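Local coordinates for protein ADP-ribosylating toxin CARDS (Mycoplasma pneumoniae, PDB 4TLV) that transfers ADP-ribose from NAD+ to multiple target proteins and causes vacuolation of mammalian cells, acting as the main virulence factor of this bacterium, at residues W506-W511 and G561-G566. Numbering follows the deposited sequence.
Sequences WDWVEW and GSRWGG
Gly566 N donates a hydrogen bond to Arg563 O at 3.2 Å in the C-terminal beta-trefoil domain D3, and both of these residues pack against tryptophans of strand 506-512. That bond closes a type II turn from Arg563 to Gly566, which overlaps a type I turn from Gly561 to Trp564, the two sharing Arg563 and Trp564; they lie in the loop between strand 554-558 and strand 567-570, the latter the neighbour of strand 506-512 in the antiparallel sheet. No hydrogen bond spans the two segments, so the contact is one of packing. In Arg563 a chi1 of -59° sets CG opposite the carbonyl carbon, and the straight chain beyond it brings the guanidinium to both indoles. NH1 approaches the indole of Trp506 obliquely, 3.8 Å from CH2. Arg563 CD lies at the edge of the Trp508 ring, close to the ring plane, 4.0 Å from CH2. Trp508 CZ2 in turn sits over one face of the guanidinium, displaced from its centre; ring and guanidinium planes are 76° apart, far from a parallel stack. Trp506 points its edge at a face of Trp508, an edge-to-face (T-shaped) arrangement, with CZ3 3.6 Å above the ring plane and over its centre. Ile558 of strand 554-558 touches both Trp508 and Arg563. At the end of the loop, just before strand 567-570, Gly566 brings bare backbone to the indole, its CA 4.0 Å from Trp508 CZ3.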
loop_
_atom_site.group_PDB
_atom_site.type_symbol
_atom_site.label_atom_id
_atom_site.label_comp_id
_atom_site.label_asym_id
_atom_site.label_seq_id
_atom_site.Cartn_x
_atom_site.Cartn_y
_atom_site.Cartn_z
ATOM N N TRP A 506 25.855 -25.171 -4.594
ATOM C CA TRP A 506 25.628 -23.738 -4.718
ATOM C C TRP A 506 25.969 -23.243 -6.121
ATOM O O TRP A 506 26.630 -23.941 -6.897
ATOM C CB TRP A 506 26.486 -22.991 -3.703
ATOM C CG TRP A 506 27.950 -23.060 -4.004
ATOM C CD1 TRP A 506 28.802 -24.088 -3.711
ATOM C CD2 TRP A 506 28.737 -22.061 -4.660
ATOM N NE1 TRP A 506 30.076 -23.786 -4.138
ATOM C CE2 TRP A 506 30.061 -22.545 -4.728
ATOM C CE3 TRP A 506 28.450 -20.801 -5.198
ATOM C CZ2 TRP A 506 31.095 -21.815 -5.309
ATOM C CZ3 TRP A 506 29.475 -20.076 -5.776
ATOM C CH2 TRP A 506 30.783 -20.585 -5.828
ATOM N N ASP A 507 25.521 -22.032 -6.443
ATOM C CA ASP A 507 25.921 -21.358 -7.683
ATOM C C ASP A 507 25.634 -19.869 -7.522
ATOM O O ASP A 507 24.756 -19.473 -6.743
ATOM C CB ASP A 507 25.194 -21.954 -8.897
ATOM C CG ASP A 507 25.903 -21.669 -10.233
ATOM O OD1 ASP A 507 26.910 -20.933 -10.271
ATOM O OD2 ASP A 507 25.425 -22.184 -11.265
ATOM N N TRP A 508 26.410 -19.041 -8.209
ATOM C CA TRP A 508 26.195 -17.600 -8.196
ATOM C C TRP A 508 24.776 -17.275 -8.654
ATOM O O TRP A 508 24.175 -18.028 -9.422
ATOM C CB TRP A 508 27.182 -16.917 -9.139
ATOM C CG TRP A 508 28.623 -17.204 -8.828
ATOM C CD1 TRP A 508 29.511 -17.902 -9.606
ATOM C CD2 TRP A 508 29.348 -16.790 -7.663
ATOM N NE1 TRP A 508 30.743 -17.946 -8.992
ATOM C CE2 TRP A 508 30.669 -17.270 -7.801
ATOM C CE3 TRP A 508 29.012 -16.060 -6.517
ATOM C CZ2 TRP A 508 31.648 -17.048 -6.834
ATOM C CZ3 TRP A 508 29.983 -15.841 -5.562
ATOM C CH2 TRP A 508 31.287 -16.333 -5.724
ATOM N N VAL A 509 24.240 -16.161 -8.173
ATOM C CA VAL A 509 23.028 -15.601 -8.759
ATOM C C VAL A 509 23.459 -14.527 -9.759
ATOM O O VAL A 509 24.630 -14.149 -9.801
ATOM C CB VAL A 509 22.100 -14.998 -7.682
ATOM C CG1 VAL A 509 21.516 -16.093 -6.816
ATOM C CG2 VAL A 509 22.854 -14.006 -6.826
ATOM N N GLU A 510 22.534 -14.033 -10.570
ATOM C CA GLU A 510 22.885 -12.995 -11.530
ATOM C C GLU A 510 21.709 -12.054 -11.708
ATOM O O GLU A 510 20.584 -12.389 -11.337
ATOM C CB GLU A 510 23.236 -13.624 -12.876
ATOM C CG GLU A 510 22.100 -14.473 -13.443
ATOM C CD GLU A 510 22.520 -15.351 -14.618
ATOM O OE1 GLU A 510 23.556 -15.056 -15.249
ATOM O OE2 GLU A 510 21.800 -16.334 -14.911
ATOM N N TRP A 511 21.974 -10.888 -12.288
ATOM C CA TRP A 511 20.939 -9.884 -12.524
ATOM C C TRP A 511 20.750 -9.683 -14.015
ATOM O O TRP A 511 21.680 -9.257 -14.699
ATOM C CB TRP A 511 21.366 -8.565 -11.903
ATOM C CG TRP A 511 21.470 -8.565 -10.407
ATOM C CD1 TRP A 511 22.581 -8.831 -9.648
ATOM C CD2 TRP A 511 20.426 -8.236 -9.488
ATOM N NE1 TRP A 511 22.280 -8.709 -8.311
ATOM C CE2 TRP A 511 20.965 -8.342 -8.189
ATOM C CE3 TRP A 511 19.084 -7.876 -9.643
ATOM C CZ2 TRP A 511 20.209 -8.075 -7.050
ATOM C CZ3 TRP A 511 18.330 -7.622 -8.500
ATOM C CH2 TRP A 511 18.895 -7.720 -7.230
ATOM N N GLY A 561 37.408 -12.986 2.234
ATOM C CA GLY A 561 38.209 -13.660 1.227
ATOM C C GLY A 561 38.137 -12.963 -0.126
ATOM O O GLY A 561 37.556 -11.879 -0.250
ATOM N N SER A 562 38.713 -13.592 -1.146
ATOM C CA SER A 562 38.827 -12.975 -2.466
ATOM C C SER A 562 37.468 -12.790 -3.154
ATOM O O SER A 562 37.326 -11.933 -4.028
ATOM C CB SER A 562 39.763 -13.793 -3.359
ATOM O OG SER A 562 39.221 -15.076 -3.626
ATOM N N ARG A 563 36.489 -13.604 -2.765
ATOM C CA ARG A 563 35.129 -13.527 -3.307
ATOM C C ARG A 563 34.159 -12.838 -2.339
ATOM O O ARG A 563 32.945 -13.072 -2.387
ATOM C CB ARG A 563 34.612 -14.930 -3.634
ATOM C CG ARG A 563 35.463 -15.692 -4.645
ATOM C CD ARG A 563 35.021 -17.143 -4.718
ATOM N NE ARG A 563 35.470 -17.797 -5.942
ATOM C CZ ARG A 563 35.205 -19.065 -6.249
ATOM N NH1 ARG A 563 34.497 -19.820 -5.417
ATOM N NH2 ARG A 563 35.650 -19.583 -7.389
ATOM N N TRP A 564 34.684 -11.985 -1.470
ATOM C CA TRP A 564 33.834 -11.301 -0.505
ATOM C C TRP A 564 32.775 -10.485 -1.230
ATOM O O TRP A 564 33.046 -9.898 -2.273
ATOM C CB TRP A 564 34.651 -10.405 0.418
ATOM C CG TRP A 564 35.082 -9.093 -0.177
ATOM C CD1 TRP A 564 36.293 -8.808 -0.739
ATOM C CD2 TRP A 564 34.316 -7.885 -0.239
ATOM N NE1 TRP A 564 36.329 -7.499 -1.153
ATOM C CE2 TRP A 564 35.123 -6.911 -0.865
ATOM C CE3 TRP A 564 33.019 -7.534 0.158
ATOM C CZ2 TRP A 564 34.677 -5.606 -1.105
ATOM C CZ3 TRP A 564 32.579 -6.243 -0.077
ATOM C CH2 TRP A 564 33.407 -5.291 -0.703
ATOM N N GLY A 565 31.561 -10.465 -0.689
ATOM C CA GLY A 565 30.510 -9.648 -1.264
ATOM C C GLY A 565 29.769 -10.321 -2.396
ATOM O O GLY A 565 28.847 -9.739 -2.965
ATOM N N GLY A 566 30.156 -11.551 -2.721
ATOM C CA GLY A 566 29.516 -12.277 -3.801
ATOM C C GLY A 566 28.189 -12.899 -3.397
ATOM O O GLY A 566 28.112 -13.648 -2.421
#